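Local coordinates for putative MAR1 (Leishmania donovani, PDB 1X9G), which is of unknown function but belongs to the isochorismatase superfamily and is named as a putative ribonuclease, at residues A[46-51]-A[167-172]; A[12-17]-A[107-112]; A[120-125]-A[158-163]. All blocks are in the same frame, centred on the assembly; numbering follows the deposited sequence.

Interaction 1: residues A[46-51]-A[167-172]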
# COMPACT_ATOMS: atom_id res chain seq x y z
N ALA A 46 1.56 -14.86 21.63
CA ALA A 46 0.67 -14.96 22.80
C ALA A 46 1.45 -15.16 24.08
O ALA A 46 1.25 -14.42 25.04
CB ALA A 46 -0.36 -16.08 22.63
N ASN A 47 2.38 -16.12 24.06
CA ASN A 47 3.33 -16.28 25.19
C ASN A 47 4.18 -15.03 25.40
O ASN A 47 4.18 -14.53 26.52
CB ASN A 47 4.24 -17.51 25.06
CG ASN A 47 3.47 -18.83 25.17
OD1 ASN A 47 2.57 -19.00 26.01
ND2 ASN A 47 3.85 -19.80 24.32
N ARG A 48 4.84 -14.51 24.35
CA ARG A 48 5.65 -13.27 24.45
C ARG A 48 4.98 -12.09 25.15
O ARG A 48 5.57 -11.51 26.06
CB ARG A 48 6.21 -12.81 23.09
CG ARG A 48 6.99 -11.46 23.16
CD ARG A 48 7.71 -11.09 21.80
NE ARG A 48 9.03 -11.74 21.69
CZ ARG A 48 9.74 -11.84 20.57
NH1 ARG A 48 9.31 -11.31 19.42
NH2 ARG A 48 10.93 -12.46 20.60
N LEU A 49 3.77 -11.75 24.72
CA LEU A 49 2.97 -10.67 25.34
C LEU A 49 2.45 -11.06 26.73
O LEU A 49 2.02 -10.18 27.50
CB LEU A 49 1.79 -10.26 24.43
CG LEU A 49 2.05 -9.35 23.20
CD1 LEU A 49 2.67 -8.00 23.58
CD2 LEU A 49 2.97 -10.01 22.23
N ALA A 50 2.46 -12.36 27.02
CA ALA A 50 1.95 -12.87 28.30
C ALA A 50 2.99 -12.56 29.32
O ALA A 50 2.69 -11.93 30.32
CB ALA A 50 1.66 -14.39 28.25
N ARG A 51 4.24 -12.95 29.00
CA ARG A 51 5.39 -12.71 29.87
C ARG A 51 5.67 -11.22 30.03
O ARG A 51 6.04 -10.76 31.13
CB ARG A 51 6.63 -13.43 29.35
CG ARG A 51 6.45 -14.95 29.07
CD ARG A 51 6.21 -15.78 30.31
NE ARG A 51 4.88 -15.66 30.88
CZ ARG A 51 3.79 -16.25 30.38
NH1 ARG A 51 3.87 -16.95 29.24
NH2 ARG A 51 2.59 -16.11 30.99
N THR A 167 2.62 -3.69 13.09
CA THR A 167 4.08 -3.85 13.10
C THR A 167 4.35 -5.32 13.42
O THR A 167 3.81 -6.19 12.76
CB THR A 167 4.80 -2.87 14.08
OG1 THR A 167 4.11 -2.87 15.34
CG2 THR A 167 4.87 -1.40 13.51
N THR A 168 5.15 -5.57 14.45
CA THR A 168 5.45 -6.91 14.90
C THR A 168 5.67 -6.82 16.37
O THR A 168 5.80 -5.73 16.92
CB THR A 168 6.71 -7.55 14.21
OG1 THR A 168 7.83 -6.68 14.36
CG2 THR A 168 6.50 -7.81 12.73
N SER A 169 5.74 -7.98 17.02
CA SER A 169 6.00 -8.09 18.46
C SER A 169 7.35 -7.56 18.92
O SER A 169 7.42 -6.98 20.00
CB SER A 169 5.73 -9.52 18.98
OG SER A 169 6.63 -10.49 18.46
N GLU A 170 8.41 -7.70 18.14
CA GLU A 170 9.66 -7.08 18.58
C GLU A 170 9.53 -5.57 18.47
O GLU A 170 9.85 -4.88 19.40
CB GLU A 170 10.91 -7.64 17.89
CG GLU A 170 12.13 -6.76 17.99
CD GLU A 170 13.41 -7.47 17.56
OE1 GLU A 170 13.68 -8.51 18.19
OE2 GLU A 170 14.17 -7.00 16.64
N SER A 171 8.99 -5.06 17.38
CA SER A 171 8.77 -3.61 17.27
C SER A 171 7.97 -3.10 18.43
O SER A 171 8.29 -2.09 19.00
CB SER A 171 7.96 -3.28 16.01
OG SER A 171 8.16 -1.91 15.67
N ILE A 172 6.89 -3.78 18.76
CA ILE A 172 6.00 -3.38 19.85
C ILE A 172 6.63 -3.42 21.26
O ILE A 172 6.39 -2.48 22.04
CB ILE A 172 4.70 -4.23 19.82
CG1 ILE A 172 3.76 -3.72 18.72
CG2 ILE A 172 3.94 -4.18 21.15
CD1 ILE A 172 2.52 -4.67 18.51
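Arg48 and Ser169 join two helices, 39-55 and 169-176, that pack side by side against a parallel six-stranded sheet, in the α/β fold of the isochorismatase superfamily. Their backbones stay well apart, the nearest CA pair, Arg48 and Ser169, being 7.9 Å from each other, which leaves the side chains to bridge the gap. Arg48 does so with its long chain: the first two torsions are extended, with CG opposite the backbone N, and a bend at chi3 (-84°) swings the guanidinium across to the start of the second helix. Ser169 OG, standing between its own backbone N and carbonyl carbon, is turned to receive it. There Arg48 NH1 donates to Ser169 OG at 3.0 Å. The N-H...O angle of 149° makes this a moderately bent bond, yet the hydroxyl meets the guanidinium edge-on, 14° out of its plane. The aliphatic part joins in, since Arg48 CD lies 3.8 Å from Ser169 CB, so methylene packing runs alongside the polar bond. On the next residue, Leu49 CD2 comes within 4.3 Å of the same Ser169 CB, and Leu173 packs on both Arg48 and Leu49.

The serine oxygen has a second partner, Asp140 OD2, on strand 134-143. Two hydrogen bonds therefore hold this buried hydroxyl, and it links the arginine indirectly to an acidic group of the sheet. Arg48 NH2 makes a weak bond to Leu191 O. Arg48 NH1 and Glu170 OE1 are 5.3 Å apart, too far for a salt bridge; Glu170 OE2 instead bonds His118 NE2 of the second subunit. Thr168 occupies the N-cap position of helix 169-176, whose first turn closes with Ile172 N bonding Thr168 O at 2.9 Å.

Interaction 2: residues A[12-17]-A[107-112]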
# COMPACT_ATOMS: atom_id res chain seq x y z
N LEU A 12 3.36 6.15 17.60
CA LEU A 12 3.56 4.71 17.90
C LEU A 12 2.98 4.36 19.28
O LEU A 12 2.27 5.17 19.85
CB LEU A 12 5.04 4.34 17.80
CG LEU A 12 5.77 4.50 16.47
CD1 LEU A 12 7.25 4.58 16.67
CD2 LEU A 12 5.45 3.33 15.56
N MET A 13 3.26 3.17 19.81
CA MET A 13 2.95 2.89 21.24
C MET A 13 3.70 3.89 22.17
O MET A 13 4.88 4.20 21.94
CB MET A 13 3.30 1.46 21.63
CG MET A 13 2.43 0.43 20.94
SD MET A 13 2.17 -1.08 21.82
CE MET A 13 0.85 -0.58 22.94
N PRO A 14 2.99 4.45 23.16
CA PRO A 14 3.68 5.32 24.13
C PRO A 14 4.40 4.43 25.13
O PRO A 14 4.09 3.22 25.18
CB PRO A 14 2.52 6.08 24.80
CG PRO A 14 1.32 5.23 24.63
CD PRO A 14 1.55 4.31 23.45
N HIS A 15 5.34 5.01 25.91
CA HIS A 15 5.99 4.32 27.04
C HIS A 15 4.96 3.56 27.87
O HIS A 15 3.88 4.07 28.14
CB HIS A 15 6.85 5.27 27.92
CG HIS A 15 7.61 4.53 28.98
ND1 HIS A 15 7.17 4.44 30.29
CD2 HIS A 15 8.71 3.73 28.90
CE1 HIS A 15 7.97 3.64 30.97
NE2 HIS A 15 8.91 3.19 30.15
N TYR A 16 5.29 2.34 28.28
CA TYR A 16 4.33 1.47 29.02
C TYR A 16 3.60 2.10 30.22
O TYR A 16 2.50 1.64 30.58
CB TYR A 16 4.94 0.12 29.44
CG TYR A 16 6.17 0.17 30.35
CD1 TYR A 16 7.41 -0.28 29.88
CD2 TYR A 16 6.09 0.61 31.68
CE1 TYR A 16 8.54 -0.27 30.69
CE2 TYR A 16 7.25 0.63 32.53
CZ TYR A 16 8.47 0.18 32.01
OH TYR A 16 9.65 0.17 32.76
N SER A 17 4.20 3.13 30.81
CA SER A 17 3.69 3.75 32.03
C SER A 17 2.72 4.90 31.76
O SER A 17 2.16 5.46 32.71
CB SER A 17 4.85 4.24 32.91
OG SER A 17 5.56 5.29 32.26
N VAL A 107 -8.93 1.80 29.39
CA VAL A 107 -7.78 1.31 28.62
C VAL A 107 -7.64 2.21 27.42
O VAL A 107 -8.64 2.54 26.79
CB VAL A 107 -7.89 -0.24 28.27
CG1 VAL A 107 -6.92 -0.68 27.14
CG2 VAL A 107 -7.62 -1.11 29.52
N ASP A 108 -6.41 2.64 27.12
CA ASP A 108 -6.16 3.55 25.98
C ASP A 108 -5.75 2.84 24.69
O ASP A 108 -6.09 3.31 23.58
CB ASP A 108 -5.09 4.55 26.36
CG ASP A 108 -5.52 5.39 27.53
OD1 ASP A 108 -5.17 5.07 28.69
OD2 ASP A 108 -6.26 6.35 27.28
N ASN A 109 -5.02 1.73 24.85
CA ASN A 109 -4.40 1.00 23.75
C ASN A 109 -4.73 -0.48 23.78
O ASN A 109 -4.72 -1.08 24.83
CB ASN A 109 -2.88 1.12 23.83
CG ASN A 109 -2.44 2.50 24.19
OD1 ASN A 109 -2.20 2.78 25.35
ND2 ASN A 109 -2.34 3.37 23.20
N ALA A 110 -4.99 -1.07 22.63
CA ALA A 110 -5.19 -2.48 22.53
C ALA A 110 -4.19 -3.05 21.55
O ALA A 110 -4.05 -2.54 20.45
CB ALA A 110 -6.60 -2.78 22.07
N VAL A 111 -3.49 -4.08 21.99
CA VAL A 111 -2.58 -4.87 21.21
C VAL A 111 -3.34 -6.17 20.92
O VAL A 111 -3.62 -6.97 21.83
CB VAL A 111 -1.31 -5.18 22.02
CG1 VAL A 111 -0.37 -6.15 21.30
CG2 VAL A 111 -0.59 -3.90 22.46
N VAL A 112 -3.67 -6.38 19.64
CA VAL A 112 -4.61 -7.42 19.24
C VAL A 112 -3.87 -8.48 18.45
O VAL A 112 -3.13 -8.17 17.55
CB VAL A 112 -5.76 -6.84 18.43
CG1 VAL A 112 -6.74 -7.91 18.04
CG2 VAL A 112 -6.49 -5.83 19.25
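Met13 meets Val111 through purely apolar packing, the main part of this contact between the loop ahead of strand 21-26 and strand 109-115 of the parallel sheet. The methionine chain bends at chi3 (82°), which brings its methyl end down to the strand although the side chain does not set out in that direction. Val111 answers with a single branch: its first torsion (173°) places CG1 across from the backbone N and CG2 across from the carbonyl carbon, and it is CG2 that takes the methionine. Met13 CE lies 3.7 Å from Val111 CG2, and Met13 SD reaches the same methyl at 4.0 Å; the two side chains cross at about a right angle. Met13 CE also comes to 4.2 Å from Asn109 CB, using the aliphatic carbon of that residue. Thr21, Phe136, Ile172 and Met176 touch Met13 as well, so its thioether lies between the sheet and helix 169-176.

Pro14 adds looser packing, its ring coming toward Asn109 from the opposite direction. Asn109 is fixed by its backbone, which is hydrogen-bonded to Lys20 and Ala22 beside it, and its side chain also touches Thr21 and Phe136.

With no hydrogen bond between the segments, the contact is non-directional van der Waals packing; bonds from the Met13 backbone, N to Gln175 OE1 and O to Lys178 NZ, supply directional anchoring for the loop.

Interaction 3: residues A[120-125]-A[158-163]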
# COMPACT_ATOMS: atom_id res chain seq x y z
N CYS A 120 -12.71 -12.70 12.98
CA CYS A 120 -12.79 -12.14 14.31
C CYS A 120 -11.86 -10.95 14.49
O CYS A 120 -12.28 -9.93 15.07
CB CYS A 120 -12.51 -13.22 15.38
SG CYS A 120 -13.53 -14.80 15.25
N ILE A 121 -10.60 -11.07 14.00
CA ILE A 121 -9.55 -10.00 14.21
C ILE A 121 -10.03 -8.72 13.57
O ILE A 121 -10.15 -7.70 14.21
CB ILE A 121 -8.13 -10.37 13.61
CG1 ILE A 121 -7.45 -11.56 14.32
CG2 ILE A 121 -7.21 -9.16 13.60
CD1 ILE A 121 -6.99 -11.33 15.75
N LEU A 122 -10.35 -8.82 12.29
CA LEU A 122 -10.86 -7.72 11.49
C LEU A 122 -12.08 -7.01 12.16
O LEU A 122 -12.06 -5.81 12.40
CB LEU A 122 -11.13 -8.22 10.05
CG LEU A 122 -11.60 -7.17 9.01
CD1 LEU A 122 -10.48 -6.22 8.56
CD2 LEU A 122 -12.25 -7.83 7.78
N GLN A 123 -13.13 -7.76 12.50
CA GLN A 123 -14.31 -7.17 13.19
C GLN A 123 -13.98 -6.57 14.53
O GLN A 123 -14.47 -5.48 14.89
CB GLN A 123 -15.47 -8.19 13.30
CG GLN A 123 -15.81 -8.76 11.92
CD GLN A 123 -17.11 -9.51 11.85
OE1 GLN A 123 -18.11 -9.09 12.42
NE2 GLN A 123 -17.14 -10.60 11.08
N THR A 124 -13.11 -7.27 15.26
CA THR A 124 -12.65 -6.80 16.58
C THR A 124 -11.99 -5.42 16.47
O THR A 124 -12.37 -4.49 17.21
CB THR A 124 -11.65 -7.80 17.13
OG1 THR A 124 -12.32 -9.05 17.29
CG2 THR A 124 -11.08 -7.34 18.41
N VAL A 125 -11.04 -5.26 15.52
CA VAL A 125 -10.39 -3.96 15.39
C VAL A 125 -11.30 -2.84 14.91
O VAL A 125 -11.18 -1.74 15.41
CB VAL A 125 -8.93 -3.95 14.71
CG1 VAL A 125 -8.34 -5.31 14.55
CG2 VAL A 125 -8.88 -3.22 13.42
N SER A 158 -4.28 -1.73 7.27
CA SER A 158 -3.19 -0.77 7.03
C SER A 158 -3.67 0.62 6.55
O SER A 158 -2.94 1.60 6.62
CB SER A 158 -2.26 -1.34 5.95
OG SER A 158 -1.32 -2.26 6.51
N SER A 159 -4.86 0.67 5.98
CA SER A 159 -5.42 1.92 5.53
C SER A 159 -6.27 2.58 6.59
O SER A 159 -6.90 3.56 6.30
CB SER A 159 -6.26 1.70 4.28
OG SER A 159 -7.48 1.06 4.65
N TRP A 160 -6.29 2.04 7.80
CA TRP A 160 -7.13 2.53 8.93
C TRP A 160 -6.34 3.41 9.94
O TRP A 160 -6.72 3.48 11.13
CB TRP A 160 -7.78 1.35 9.72
CG TRP A 160 -8.86 0.65 8.96
CD1 TRP A 160 -9.41 1.05 7.75
CD2 TRP A 160 -9.56 -0.57 9.32
NE1 TRP A 160 -10.38 0.17 7.37
CE2 TRP A 160 -10.51 -0.82 8.31
CE3 TRP A 160 -9.51 -1.45 10.44
CZ2 TRP A 160 -11.38 -1.92 8.34
CZ3 TRP A 160 -10.38 -2.55 10.47
CH2 TRP A 160 -11.29 -2.78 9.41
N GLY A 161 -5.25 4.03 9.49
CA GLY A 161 -4.44 4.88 10.38
C GLY A 161 -5.22 6.18 10.61
O GLY A 161 -6.21 6.41 9.90
N PRO A 162 -4.80 7.03 11.59
CA PRO A 162 -3.65 6.95 12.53
C PRO A 162 -3.86 6.11 13.77
O PRO A 162 -2.91 5.83 14.49
CB PRO A 162 -3.44 8.40 12.96
CG PRO A 162 -4.76 9.08 12.74
CD PRO A 162 -5.56 8.30 11.75
N ASN A 163 -5.08 5.66 14.02
CA ASN A 163 -5.30 4.93 15.23
C ASN A 163 -5.17 3.41 15.11
O ASN A 163 -5.36 2.72 16.10
CB ASN A 163 -6.59 5.40 15.88
CG ASN A 163 -6.51 6.85 16.30
OD1 ASN A 163 -7.33 7.66 15.91
ND2 ASN A 163 -5.45 7.19 17.07
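Thr124 N bonds Cys120 O at 2.8 Å, an i to i+4 bond that fixes the turn of helix 117-130 from which Leu122 and Val125 reach Trp160. In this parallel-sheet α/β fold, the helix follows strand 109-115 and packs beside helix 147-158; Trp160 sits in the loop that leads from that second helix to strand 164-167. A companion bond, Val125 N to Ile121 O at 2.9 Å, continues the helical pattern.

Everything that crosses the gap is apolar. Trp160 starts out toward the helix and projects its six-membered ring, so the contact falls on the outer carbons of the indole. Val125 CG2 touches the edge of the ring near its plane, 3.4 Å from Trp160 CZ3 and 3.5 Å from Trp160 CE3. This is close for carbons, and the valine is modelled nearly eclipsed (chi1 -11°), so its exact rotation is doubtful. With its first torsion extended (chi1 -176°), Leu122 brings CD1 to the neighbouring corner of the ring; its side chain crosses the indole at about a right angle. Val125 and Leu122 both also pack on Met157 of helix 147-158, so the two helices and the loop share one apolar layer.

The third subunit completes the surroundings of the indole: its Arg11 makes a cation-pi contact with Trp160, and its Leu12 packs on the same residue. The tryptophan thus belongs to the chain's own core and to a subunit interface at once. On the leucine side, Leu122 CD1 makes its nearest approach at Trp160 CH2, 3.6 Å away.

Along the chain the segments come as 12-17, 46-51, 107-112, 120-125, 158-163 and 167-172, so interactions 1 and 2 interlock, whereas interaction 3 opens and closes between the two halves of interaction 1. Interactions 1 and 2, centres about 12 Å apart, touch where Ile172 CG2 lies 3.6 Å from Met13 SD and Val111 CG1 4.2 Å from Leu49 CD1 of helix 39-55. Interactions 2 and 3, centres about 15 Å apart, join where Val112 CG1 meets Ile121 CD1 at 4.1 Å; interactions 1 and 3 have centres about 18 Å apart. Successive residues Val111 and Val112 thus contact helices on opposite faces, placing the contacts across both helical layers flanking the sheet.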